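Putative secreted protein (Streptomyces sp. SirexAA-E, PDB 4PEY) hydrolyses beta-1,3-glucans such as laminarin from their non-reducing ends, yielding glucose and laminaribiose. Local coordinates at residues S129-R135 against A153-Y157; L368-R374 against I396-W402; D524-L530 against T552-V558; G188-M192 against G493-Y497. The protein carries 1 engineered substitution. All blocks are in the same frame, centred on the assembly; numbering follows the deposited sequence.

In the fold
Interaction 1 comes first along the chain and closes a short loop, with 17 residues between its segments, inside the N-terminal beta-helix. Interaction 4 opens next, at 188-192, and closes only after some 300 residues, at 493-497; it joins the far end of that helix to the second one. Within this long span lies interaction 2, which pairs successive coils of the second beta-helix. Interaction 3 follows and ends the fold with an antiparallel strand. Interactions 1 and 2 touch across the domain boundary through an Arg135-Asp370 salt bridge and a Tyr157-Asp397 bond. Interactions 3 and 4 touch through adjacent strands and through Trp190, packed on Leu530 and Thr552.

Interaction 1 of 4, residues S129-R135 against A153-Y157; sequences SQAAPFR and ASGGY
Ser129 meets Ser154 and Phe134 meets Tyr157 where two successive coils of the N-terminal parallel beta-helix run side by side, a fold that family 55 glucanases carry twice. Hydrogen bonds hold both ends of the contact. Ser154 N donates to Ser129 OG over 3.0 Å at 151°, and the same small hydroxyl also bonds to Ala104 O, so one side chain links three places in the chain. At the other end Phe134 N gives a longer bond to Tyr157 O, 3.2 Å. Next to it a water carries the pairing on, donating to Ala132 O and accepting from Tyr157 N at 3.0 Å. The peptide between Gly155 and Gly156 is cis, and Gly155 N lies 3.7 Å from Ser129 CA.

Of the polar side chains, Gln130 bends at chi2 (97°), laying its CD 3.2 Å from Ser154 O; its NE2 binds O2 of a glucose and Gln456, while Ser154 OG pairs with Gln174.

The remaining contacts involve a cation and apolar groups. The Arg135 chain, extended from CG to NE, brings a guanidinium face against Tyr157, with CZ 3.5 Å from CE2 and the planes inclined at 51°. Arginine suits the place because NE also forms a salt bridge with Asp370, while Tyr157 OH bonds to Asp397. A leucine in place of Arg135 would probably leave the Asp370 carboxylate without its charged mate and the tyrosine ring less firmly held. Pro133 adds an apolar touch to that ring, its CB lying 4.1 Å from Tyr157 CD2.

Interaction 2 of 4, residues L368-R374 against I396-W402; sequences LQDVFVR and IDHTWVW. With BGC (beta-D-glucopyranose), chain B.
His398 points its ring edge at Asp370: ND1 donates to OD1 over 2.8 Å at 152°, reaching the anti side from 28° outside the carboxylate plane, with ring and carboxylate perpendicular. Having CG anti to the backbone N (chi1 -163°) carries the imidazole across to this partner. Phe372 turns an edge toward one imidazole face, CE1 3.8 Å from CE1 of His398, and Tyr157 also stacks on His398. A leucine instead of His398 would probably leave Asp370 OD1 without its N-H donor and Phe372 without a flat partner.

These segments are neighbouring coils of the second parallel beta-helix, turning a corner at Asp370 and His398. Beyond the corner, Val373 sits in regular parallel pairing: its N donates to Trp400 O at 2.8 Å, and its O accepts from Trp402 N at 2.9 Å. The branched side chain suits a packed sheet face, and CB lies 4.1 Å from Val401 CG1. Before the corner, Leu368 O receives Asp397 N at 2.9 Å, while its side chain runs alongside Ile396, itself modelled in two conformers. At the substrate end, Arg374 CD touches the Trp402 ring edge and Trp402 NE1 donates to O3 of bound glucose over 3.1 Å.

Interaction 3 of 4, residues D524-L530 against T552-V558; sequences DLLVVSL and TIPSQVV
Thr552 lies across the end of the strand that holds Val528 and Ser529, and its side chain has a separate partner for each branch. Thr552 CB sits 3.7 Å from Ser529 O. From there chi1 (-46°) places OG1 beside the residue's own backbone N and sends CG2 anti to that N. OG1 is taken by the backbone N of Gly531, just past the segment. Thr552 CG2 turns to apolar neighbours, meeting Val528 CG1 at 3.5 Å and Leu530 CD2 at 3.9 Å. A threonine suits this place because its two branches serve a polar and an apolar neighbour at once.

Pro554 continues the apolar surface, its CB 3.9 Å from Val528 CG2 as the two side chains run alongside each other. Where proline and threonine leave the regular pairing, waters take over: one links Ser529 O to Thr552 N, the other Ser529 N to Ile553 O.

Further along, the backbones pair as antiparallel strands. Leu525 with Val557 and Val527 with Ser555 are hydrogen-bonded pairs, each with two bonds; Leu525 N to Val557 O is 2.8 Å. Leu526 and Gln556 form the non-hydrogen-bonded pair between them. Asp524 N adds a bond to Val558 O, 2.9 Å long, while its OD2 turns to Thr211 and Gln203.

Strand 525-529 has parallel neighbour 489-498 on its other side, so the C-terminal strand closes the edge of a parallel beta-helix in antiparallel fashion, with Leu530 and Thr552 left to touch bound glucose in the glycan pocket.

Interaction 4 of 4, residues G188-M192 against G493-Y497; sequences GVWNM and GMGSY
Trp190 drives the edge of its six-membered ring into the face of Tyr497, the aromatic part of this contact. CE3 comes 3.7 Å from Tyr497 CZ, and CZ3 stands 3.9 Å above the phenol plane, over its centre. With centroids 5.0 Å apart and planes at 67°, the pair is an edge-to-face stack, in which C-H groups of the indole meet the pi cloud of the phenol. Large flat side chains suit the place, since they can span the space between segments whose backbones do not pair, and Trp190 also packs on Leu526.

The contact brings together two beta-helices: strand 191-198 belongs to the N-terminal one and strand 489-498 to the second, so these side chains bridge the domains next to the substrate site. Trp190 lies close to a bound glucose, and Tyr497 is near the engineered Ala458, which stands in the place inferred for the proton donor.

The polar contacts centre on Asn191. With CG anti to the backbone N (chi1 173°), the amide reaches across, and ND2 gives a weak hydrogen bond to Gly493 O, 3.0 Å. ND2 also donates to a water at 2.9 Å, which in turn donates to Tyr497 OH at 2.8 Å; that hydroxyl is bonded to Gln174 as well. Asn191 OD1 is taken by Thr193.

Backbone shape and space bear on the two glycines. Gly493 sits at positive phi (71°), a conformation easy for glycine, and a CB there would also come within 3.3 Å of Asn191 OD1. At Gly495 a CB would be crowded by Tyr497 CE1 at 3.2 Å.

Interaction 1 of 4, residues S129-R135 against A153-Y157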
# COMPACT_ATOMS: atom_id res chain seq x y z
N SER A 129 -8.20 2.12 -6.92
CA SER A 129 -8.49 1.51 -5.63
C SER A 129 -7.17 1.14 -4.96
O SER A 129 -6.24 1.96 -4.96
CB SER A 129 -9.45 0.34 -5.77
OG SER A 129 -10.72 0.87 -6.14
N GLN A 130 -7.07 -0.05 -4.38
CA GLN A 130 -5.91 -0.36 -3.54
C GLN A 130 -4.61 -0.63 -4.30
O GLN A 130 -4.62 -0.99 -5.49
CB GLN A 130 -6.23 -1.55 -2.62
CG GLN A 130 -7.36 -1.29 -1.61
CD GLN A 130 -8.72 -1.80 -2.08
OE1 GLN A 130 -8.94 -2.01 -3.28
NE2 GLN A 130 -9.63 -2.03 -1.13
N ALA A 131 -3.49 -0.44 -3.60
CA ALA A 131 -2.13 -0.63 -4.13
C ALA A 131 -1.88 0.23 -5.36
O ALA A 131 -1.36 -0.24 -6.38
CB ALA A 131 -1.87 -2.11 -4.46
N ALA A 132 -2.22 1.51 -5.26
CA ALA A 132 -2.02 2.43 -6.38
C ALA A 132 -1.46 3.76 -5.87
O ALA A 132 -2.12 4.81 -5.97
CB ALA A 132 -3.32 2.64 -7.14
N PRO A 133 -0.25 3.72 -5.30
CA PRO A 133 0.29 4.90 -4.61
C PRO A 133 0.58 6.09 -5.52
O PRO A 133 0.95 5.96 -6.68
CB PRO A 133 1.59 4.37 -3.99
CG PRO A 133 1.99 3.24 -4.89
CD PRO A 133 0.69 2.58 -5.25
N PHE A 134 0.44 7.27 -4.92
CA PHE A 134 0.61 8.57 -5.56
C PHE A 134 1.56 9.33 -4.62
O PHE A 134 1.12 9.84 -3.58
CB PHE A 134 -0.76 9.23 -5.71
CG PHE A 134 -0.82 10.42 -6.65
CD1 PHE A 134 -1.08 10.23 -8.01
CD2 PHE A 134 -0.75 11.72 -6.16
CE1 PHE A 134 -1.19 11.32 -8.88
CE2 PHE A 134 -0.88 12.81 -7.02
CZ PHE A 134 -1.09 12.61 -8.38
N ARG A 135 2.85 9.35 -4.95
CA ARG A 135 3.89 9.90 -4.07
C ARG A 135 4.72 11.00 -4.70
O ARG A 135 5.04 10.93 -5.88
CB ARG A 135 4.88 8.80 -3.64
CG ARG A 135 4.33 7.71 -2.75
CD ARG A 135 5.44 6.68 -2.47
NE ARG A 135 4.96 5.54 -1.68
CZ ARG A 135 4.93 5.50 -0.35
NH1 ARG A 135 5.33 6.54 0.37
NH2 ARG A 135 4.47 4.40 0.26
N ALA A 153 -15.56 3.14 -6.05
CA ALA A 153 -14.11 3.29 -5.92
C ALA A 153 -13.68 3.06 -4.48
O ALA A 153 -14.37 3.50 -3.55
CB ALA A 153 -13.67 4.67 -6.42
N SER A 154 -12.53 2.40 -4.31
CA SER A 154 -12.06 2.02 -2.98
C SER A 154 -10.54 2.18 -2.80
O SER A 154 -9.82 1.21 -2.56
CB SER A 154 -12.48 0.57 -2.69
OG SER A 154 -12.05 0.11 -1.42
N GLY A 155 -10.07 3.42 -2.91
CA GLY A 155 -8.66 3.74 -2.68
C GLY A 155 -8.39 3.97 -1.20
O GLY A 155 -9.17 3.51 -0.36
N GLY A 156 -7.31 4.66 -0.85
CA GLY A 156 -6.31 5.17 -1.76
C GLY A 156 -5.23 5.80 -0.91
O GLY A 156 -5.38 5.94 0.32
N TYR A 157 -4.14 6.21 -1.54
CA TYR A 157 -2.95 6.64 -0.80
C TYR A 157 -2.22 7.78 -1.50
O TYR A 157 -1.78 7.62 -2.63
CB TYR A 157 -2.02 5.44 -0.59
CG TYR A 157 -0.73 5.75 0.15
CD1 TYR A 157 -0.66 5.61 1.54
CD2 TYR A 157 0.40 6.19 -0.53
CE1 TYR A 157 0.52 5.91 2.23
CE2 TYR A 157 1.58 6.49 0.14
CZ TYR A 157 1.64 6.35 1.52
OH TYR A 157 2.81 6.63 2.18
O HOH W 1 -3.60 6.54 -4.49

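Interaction 2 of 4, residues L368-R374 against I396-W402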
# COMPACT_ATOMS: atom_id res chain seq x y z
N LEU A 368 8.65 -0.99 5.47
CA LEU A 368 8.00 -1.56 4.30
C LEU A 368 7.15 -0.46 3.68
O LEU A 368 6.31 0.12 4.36
CB LEU A 368 7.10 -2.75 4.66
CG LEU A 368 7.68 -3.94 5.42
CD1 LEU A 368 6.60 -4.99 5.60
CD2 LEU A 368 8.88 -4.51 4.71
N GLN A 369 7.36 -0.17 2.40
CA GLN A 369 6.61 0.87 1.70
C GLN A 369 6.14 0.39 0.34
O GLN A 369 6.95 -0.12 -0.43
CB GLN A 369 7.46 2.13 1.54
CG GLN A 369 7.71 2.84 2.84
CD GLN A 369 8.66 4.00 2.69
OE1 GLN A 369 9.85 3.81 2.40
NE2 GLN A 369 8.15 5.21 2.88
N ASP A 370 4.85 0.54 0.04
CA ASP A 370 4.30 0.01 -1.21
C ASP A 370 4.72 -1.44 -1.36
O ASP A 370 5.22 -1.85 -2.41
CB ASP A 370 4.76 0.82 -2.44
CG ASP A 370 4.32 2.28 -2.39
OD1 ASP A 370 3.37 2.60 -1.64
OD2 ASP A 370 4.91 3.10 -3.12
N VAL A 371 4.55 -2.19 -0.28
CA VAL A 371 4.71 -3.63 -0.31
C VAL A 371 3.31 -4.21 -0.33
O VAL A 371 2.48 -3.93 0.55
CB VAL A 371 5.53 -4.14 0.89
CG1 VAL A 371 5.48 -5.66 0.97
CG2 VAL A 371 6.97 -3.63 0.78
N PHE A 372 3.04 -4.99 -1.36
CA PHE A 372 1.72 -5.56 -1.57
C PHE A 372 1.83 -7.07 -1.50
O PHE A 372 2.84 -7.64 -1.91
CB PHE A 372 1.15 -5.09 -2.91
CG PHE A 372 1.28 -3.60 -3.11
CD1 PHE A 372 0.81 -2.72 -2.15
CD2 PHE A 372 1.91 -3.08 -4.23
CE1 PHE A 372 0.94 -1.35 -2.31
CE2 PHE A 372 2.04 -1.71 -4.40
CZ PHE A 372 1.56 -0.84 -3.44
N VAL A 373 0.81 -7.71 -0.94
CA VAL A 373 0.79 -9.16 -0.88
C VAL A 373 -0.51 -9.64 -1.50
O VAL A 373 -1.57 -9.06 -1.26
CB VAL A 373 0.93 -9.68 0.56
CG1 VAL A 373 0.87 -11.21 0.59
CG2 VAL A 373 2.24 -9.18 1.17
N ARG A 374 -0.42 -10.68 -2.33
CA ARG A 374 -1.59 -11.28 -2.95
C ARG A 374 -1.60 -12.78 -2.70
O ARG A 374 -0.56 -13.44 -2.85
CB ARG A 374 -1.60 -11.02 -4.46
CG ARG A 374 -2.68 -11.81 -5.19
CD ARG A 374 -2.82 -11.36 -6.64
NE ARG A 374 -1.68 -11.76 -7.46
CZ ARG A 374 -1.35 -11.18 -8.61
NH1 ARG A 374 -2.07 -10.16 -9.06
NH2 ARG A 374 -0.31 -11.62 -9.31
N ILE A 396 5.43 0.63 8.71
CA ILE A 396 4.69 0.07 7.59
C ILE A 396 3.93 1.22 6.95
O ILE A 396 2.90 1.65 7.48
CB ILE A 396 3.72 -1.04 8.03
CG1 ILE A 396 4.42 -2.06 8.92
CG2 ILE A 396 3.08 -1.70 6.81
CD1 ILE A 396 5.53 -2.80 8.23
N ASP A 397 4.45 1.73 5.85
CA ASP A 397 3.88 2.93 5.23
C ASP A 397 3.37 2.62 3.83
O ASP A 397 4.12 2.64 2.86
CB ASP A 397 4.94 4.05 5.23
CG ASP A 397 4.51 5.27 4.43
OD1 ASP A 397 3.36 5.73 4.59
OD2 ASP A 397 5.34 5.78 3.65
N HIS A 398 2.06 2.34 3.79
CA HIS A 398 1.30 1.80 2.65
C HIS A 398 1.57 0.33 2.34
O HIS A 398 2.57 -0.03 1.71
CB HIS A 398 1.51 2.60 1.36
CG HIS A 398 0.46 2.32 0.34
ND1 HIS A 398 0.67 2.42 -1.02
CD2 HIS A 398 -0.83 1.92 0.49
CE1 HIS A 398 -0.44 2.11 -1.66
NE2 HIS A 398 -1.36 1.80 -0.77
N THR A 399 0.66 -0.51 2.80
CA THR A 399 0.64 -1.90 2.40
C THR A 399 -0.78 -2.29 2.02
O THR A 399 -1.74 -1.72 2.53
CB THR A 399 1.19 -2.83 3.51
OG1 THR A 399 1.34 -4.15 3.00
CG2 THR A 399 0.27 -2.86 4.71
N TRP A 400 -0.90 -3.22 1.06
CA TRP A 400 -2.16 -3.89 0.76
C TRP A 400 -1.87 -5.36 0.84
O TRP A 400 -1.10 -5.89 0.03
CB TRP A 400 -2.70 -3.54 -0.63
CG TRP A 400 -4.10 -4.08 -0.95
CD1 TRP A 400 -5.16 -4.21 -0.10
CD2 TRP A 400 -4.57 -4.53 -2.24
NE1 TRP A 400 -6.27 -4.71 -0.78
CE2 TRP A 400 -5.93 -4.90 -2.09
CE3 TRP A 400 -3.98 -4.64 -3.50
CZ2 TRP A 400 -6.69 -5.37 -3.16
CZ3 TRP A 400 -4.74 -5.11 -4.57
CH2 TRP A 400 -6.08 -5.49 -4.38
N VAL A 401 -2.48 -6.01 1.82
CA VAL A 401 -2.29 -7.43 2.04
C VAL A 401 -3.65 -8.06 1.75
O VAL A 401 -4.62 -7.83 2.47
CB VAL A 401 -1.80 -7.71 3.48
CG1 VAL A 401 -1.64 -9.20 3.74
CG2 VAL A 401 -0.48 -6.98 3.71
N TRP A 402 -3.71 -8.83 0.67
CA TRP A 402 -4.99 -9.15 0.02
C TRP A 402 -5.15 -10.62 -0.31
O TRP A 402 -4.47 -11.14 -1.20
CB TRP A 402 -5.12 -8.31 -1.25
CG TRP A 402 -6.39 -8.44 -2.08
CD1 TRP A 402 -7.63 -7.93 -1.78
CD2 TRP A 402 -6.51 -9.03 -3.38
NE1 TRP A 402 -8.51 -8.19 -2.81
CE2 TRP A 402 -7.85 -8.86 -3.80
CE3 TRP A 402 -5.62 -9.69 -4.24
CZ2 TRP A 402 -8.31 -9.32 -5.04
CZ3 TRP A 402 -6.08 -10.16 -5.45
CH2 TRP A 402 -7.42 -9.97 -5.84
C2 BGC B . -12.71 -4.82 -2.21
C3 BGC B . -11.57 -5.44 -3.01
C4 BGC B . -12.14 -6.34 -4.10
C5 BGC B . -13.10 -5.54 -4.97
C6 BGC B . -13.66 -6.40 -6.09
C1 BGC B . -13.80 -4.23 -3.11
O2 BGC B . -12.19 -3.83 -1.34
O3 BGC B . -10.76 -6.22 -2.16
O4 BGC B . -11.11 -6.89 -4.87
O5 BGC B . -14.16 -5.11 -4.16
O6 BGC B . -14.55 -7.35 -5.56

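Interaction 3 of 4, residues D524-L530 against T552-V558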
# COMPACT_ATOMS: atom_id res chain seq x y z
N ASP A 524 -12.39 7.13 15.84
CA ASP A 524 -13.09 7.08 14.56
C ASP A 524 -13.06 5.68 13.94
O ASP A 524 -12.38 5.44 12.94
CB ASP A 524 -12.52 8.13 13.59
CG ASP A 524 -12.56 9.54 14.14
OD1 ASP A 524 -13.18 9.76 15.20
OD2 ASP A 524 -11.96 10.46 13.51
N LEU A 525 -13.82 4.78 14.55
CA LEU A 525 -14.02 3.42 14.05
C LEU A 525 -15.34 3.30 13.31
O LEU A 525 -16.32 3.98 13.65
CB LEU A 525 -14.02 2.41 15.20
CG LEU A 525 -12.78 2.33 16.09
CD1 LEU A 525 -12.98 1.29 17.18
CD2 LEU A 525 -11.55 2.02 15.25
N LEU A 526 -15.40 2.42 12.32
CA LEU A 526 -16.67 2.14 11.65
C LEU A 526 -16.71 0.74 11.07
O LEU A 526 -15.67 0.18 10.70
CB LEU A 526 -16.92 3.20 10.57
CG LEU A 526 -15.86 3.30 9.46
CD1 LEU A 526 -16.46 3.32 8.04
CD2 LEU A 526 -14.92 4.47 9.72
N VAL A 527 -17.91 0.18 11.01
CA VAL A 527 -18.14 -1.05 10.26
C VAL A 527 -19.31 -0.83 9.30
O VAL A 527 -20.20 -0.02 9.55
CB VAL A 527 -18.41 -2.27 11.18
CG1 VAL A 527 -17.19 -2.54 12.07
CG2 VAL A 527 -19.68 -2.09 12.02
N VAL A 528 -19.28 -1.54 8.18
CA VAL A 528 -20.27 -1.33 7.13
C VAL A 528 -20.63 -2.66 6.49
O VAL A 528 -19.73 -3.42 6.09
CB VAL A 528 -19.76 -0.38 6.01
CG1 VAL A 528 -20.93 0.04 5.13
CG2 VAL A 528 -19.03 0.84 6.56
N SER A 529 -21.93 -2.95 6.39
CA SER A 529 -22.40 -4.07 5.58
C SER A 529 -22.67 -3.57 4.17
O SER A 529 -23.43 -2.62 3.99
CB SER A 529 -23.67 -4.69 6.16
OG SER A 529 -24.27 -5.59 5.23
N LEU A 530 -22.09 -4.23 3.18
CA LEU A 530 -22.29 -3.82 1.80
C LEU A 530 -23.57 -4.47 1.25
O LEU A 530 -23.62 -5.67 0.96
CB LEU A 530 -21.06 -4.18 0.94
CG LEU A 530 -19.72 -3.69 1.52
CD1 LEU A 530 -18.55 -4.14 0.67
CD2 LEU A 530 -19.73 -2.16 1.70
N THR A 552 -26.37 0.11 3.33
CA THR A 552 -24.93 0.37 3.43
C THR A 552 -24.65 1.66 4.22
O THR A 552 -23.84 2.51 3.84
CB THR A 552 -24.27 0.41 2.01
OG1 THR A 552 -24.74 -0.71 1.24
CG2 THR A 552 -22.75 0.32 2.10
N ILE A 553 -25.32 1.79 5.37
CA ILE A 553 -25.06 2.88 6.31
C ILE A 553 -24.05 2.44 7.38
O ILE A 553 -24.28 1.45 8.07
CB ILE A 553 -26.37 3.35 6.99
CG1 ILE A 553 -27.38 3.81 5.94
CG2 ILE A 553 -26.08 4.44 8.00
CD1 ILE A 553 -28.71 4.23 6.52
N PRO A 554 -22.93 3.17 7.51
CA PRO A 554 -21.95 2.78 8.53
C PRO A 554 -22.47 2.84 9.96
O PRO A 554 -23.28 3.71 10.30
CB PRO A 554 -20.82 3.79 8.34
CG PRO A 554 -20.94 4.25 6.92
CD PRO A 554 -22.42 4.24 6.64
N SER A 555 -21.99 1.92 10.79
CA SER A 555 -22.11 2.02 12.24
C SER A 555 -20.78 2.52 12.79
O SER A 555 -19.73 1.95 12.48
CB SER A 555 -22.48 0.67 12.86
OG SER A 555 -22.58 0.78 14.27
N GLN A 556 -20.82 3.57 13.60
CA GLN A 556 -19.62 4.31 14.00
C GLN A 556 -19.39 4.37 15.50
O GLN A 556 -20.34 4.39 16.29
CB GLN A 556 -19.71 5.74 13.46
CG GLN A 556 -19.85 5.82 11.95
CD GLN A 556 -20.43 7.15 11.49
OE1 GLN A 556 -21.31 7.72 12.14
NE2 GLN A 556 -19.92 7.65 10.37
N VAL A 557 -18.12 4.41 15.88
CA VAL A 557 -17.74 4.71 17.26
C VAL A 557 -16.67 5.79 17.21
O VAL A 557 -15.62 5.59 16.59
CB VAL A 557 -17.22 3.45 18.00
CG1 VAL A 557 -16.50 3.85 19.29
CG2 VAL A 557 -18.37 2.49 18.30
N VAL A 558 -16.92 6.93 17.84
CA VAL A 558 -15.96 8.04 17.79
C VAL A 558 -14.74 7.79 18.68
O VAL A 558 -13.60 8.05 18.27
CB VAL A 558 -16.62 9.38 18.19
CG1 VAL A 558 -15.58 10.50 18.22
CG2 VAL A 558 -17.75 9.73 17.23
O HOH W 2 -26.20 -2.65 4.14
O HOH W 3 -24.08 -1.12 6.96

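Interaction 4 of 4, residues G188-M192 against G493-Y497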
# COMPACT_ATOMS: atom_id res chain seq x y z
N GLY A 188 -16.10 13.80 2.10
CA GLY A 188 -15.75 12.52 2.70
C GLY A 188 -16.95 11.60 2.60
O GLY A 188 -18.09 12.05 2.68
N VAL A 189 -16.70 10.31 2.42
CA VAL A 189 -17.77 9.33 2.27
C VAL A 189 -17.86 8.46 3.53
O VAL A 189 -18.77 8.67 4.34
CB VAL A 189 -17.56 8.48 1.00
CG1 VAL A 189 -18.63 7.39 0.87
CG2 VAL A 189 -17.59 9.40 -0.22
N TRP A 190 -16.92 7.53 3.72
CA TRP A 190 -16.91 6.73 4.96
C TRP A 190 -15.73 7.02 5.89
O TRP A 190 -15.88 6.99 7.11
CB TRP A 190 -16.90 5.23 4.65
CG TRP A 190 -18.10 4.73 3.90
CD1 TRP A 190 -19.31 5.35 3.74
CD2 TRP A 190 -18.18 3.50 3.17
NE1 TRP A 190 -20.14 4.57 2.96
CE2 TRP A 190 -19.47 3.43 2.60
CE3 TRP A 190 -17.28 2.45 2.95
CZ2 TRP A 190 -19.88 2.36 1.82
CZ3 TRP A 190 -17.69 1.38 2.18
CH2 TRP A 190 -18.98 1.34 1.62
N ASN A 191 -14.55 7.30 5.32
CA ASN A 191 -13.35 7.43 6.15
C ASN A 191 -12.22 8.13 5.41
O ASN A 191 -11.43 7.47 4.74
CB ASN A 191 -12.87 6.05 6.63
CG ASN A 191 -11.53 6.10 7.36
OD1 ASN A 191 -11.13 7.14 7.90
ND2 ASN A 191 -10.81 4.98 7.35
N MET A 192 -12.15 9.43 5.49
CA MET A 192 -11.03 10.18 4.98
C MET A 192 -10.10 10.61 6.10
O MET A 192 -10.48 11.36 6.97
CB MET A 192 -11.51 11.41 4.19
CG MET A 192 -12.01 11.18 2.76
SD MET A 192 -13.15 9.78 2.46
CE MET A 192 -13.26 9.83 0.68
N GLY A 493 -9.01 6.29 12.51
CA GLY A 493 -9.59 6.28 11.17
C GLY A 493 -9.61 4.89 10.56
O GLY A 493 -8.89 4.61 9.59
N MET A 494 -10.46 4.02 11.10
CA MET A 494 -10.37 2.59 10.79
C MET A 494 -11.73 2.00 10.46
O MET A 494 -12.68 2.18 11.22
CB MET A 494 -9.75 1.84 11.97
CG MET A 494 -8.48 2.49 12.52
SD MET A 494 -7.82 1.68 13.97
CE MET A 494 -7.17 0.21 13.25
N GLY A 495 -11.80 1.28 9.35
CA GLY A 495 -13.06 0.70 8.90
C GLY A 495 -12.95 -0.75 8.45
O GLY A 495 -11.95 -1.14 7.83
N SER A 496 -13.98 -1.53 8.77
CA SER A 496 -14.10 -2.91 8.30
C SER A 496 -15.45 -3.10 7.63
O SER A 496 -16.47 -2.71 8.20
CB SER A 496 -13.95 -3.89 9.48
OG SER A 496 -14.20 -5.23 9.07
N TYR A 497 -15.46 -3.69 6.43
CA TYR A 497 -16.70 -3.85 5.66
C TYR A 497 -17.00 -5.34 5.44
O TYR A 497 -16.07 -6.13 5.30
CB TYR A 497 -16.62 -3.14 4.30
CG TYR A 497 -15.88 -1.82 4.34
CD1 TYR A 497 -16.08 -0.91 5.38
CD2 TYR A 497 -14.97 -1.48 3.34
CE1 TYR A 497 -15.38 0.29 5.43
CE2 TYR A 497 -14.27 -0.30 3.39
CZ TYR A 497 -14.49 0.59 4.43
OH TYR A 497 -13.79 1.79 4.47
O HOH W 4 -11.50 2.53 5.94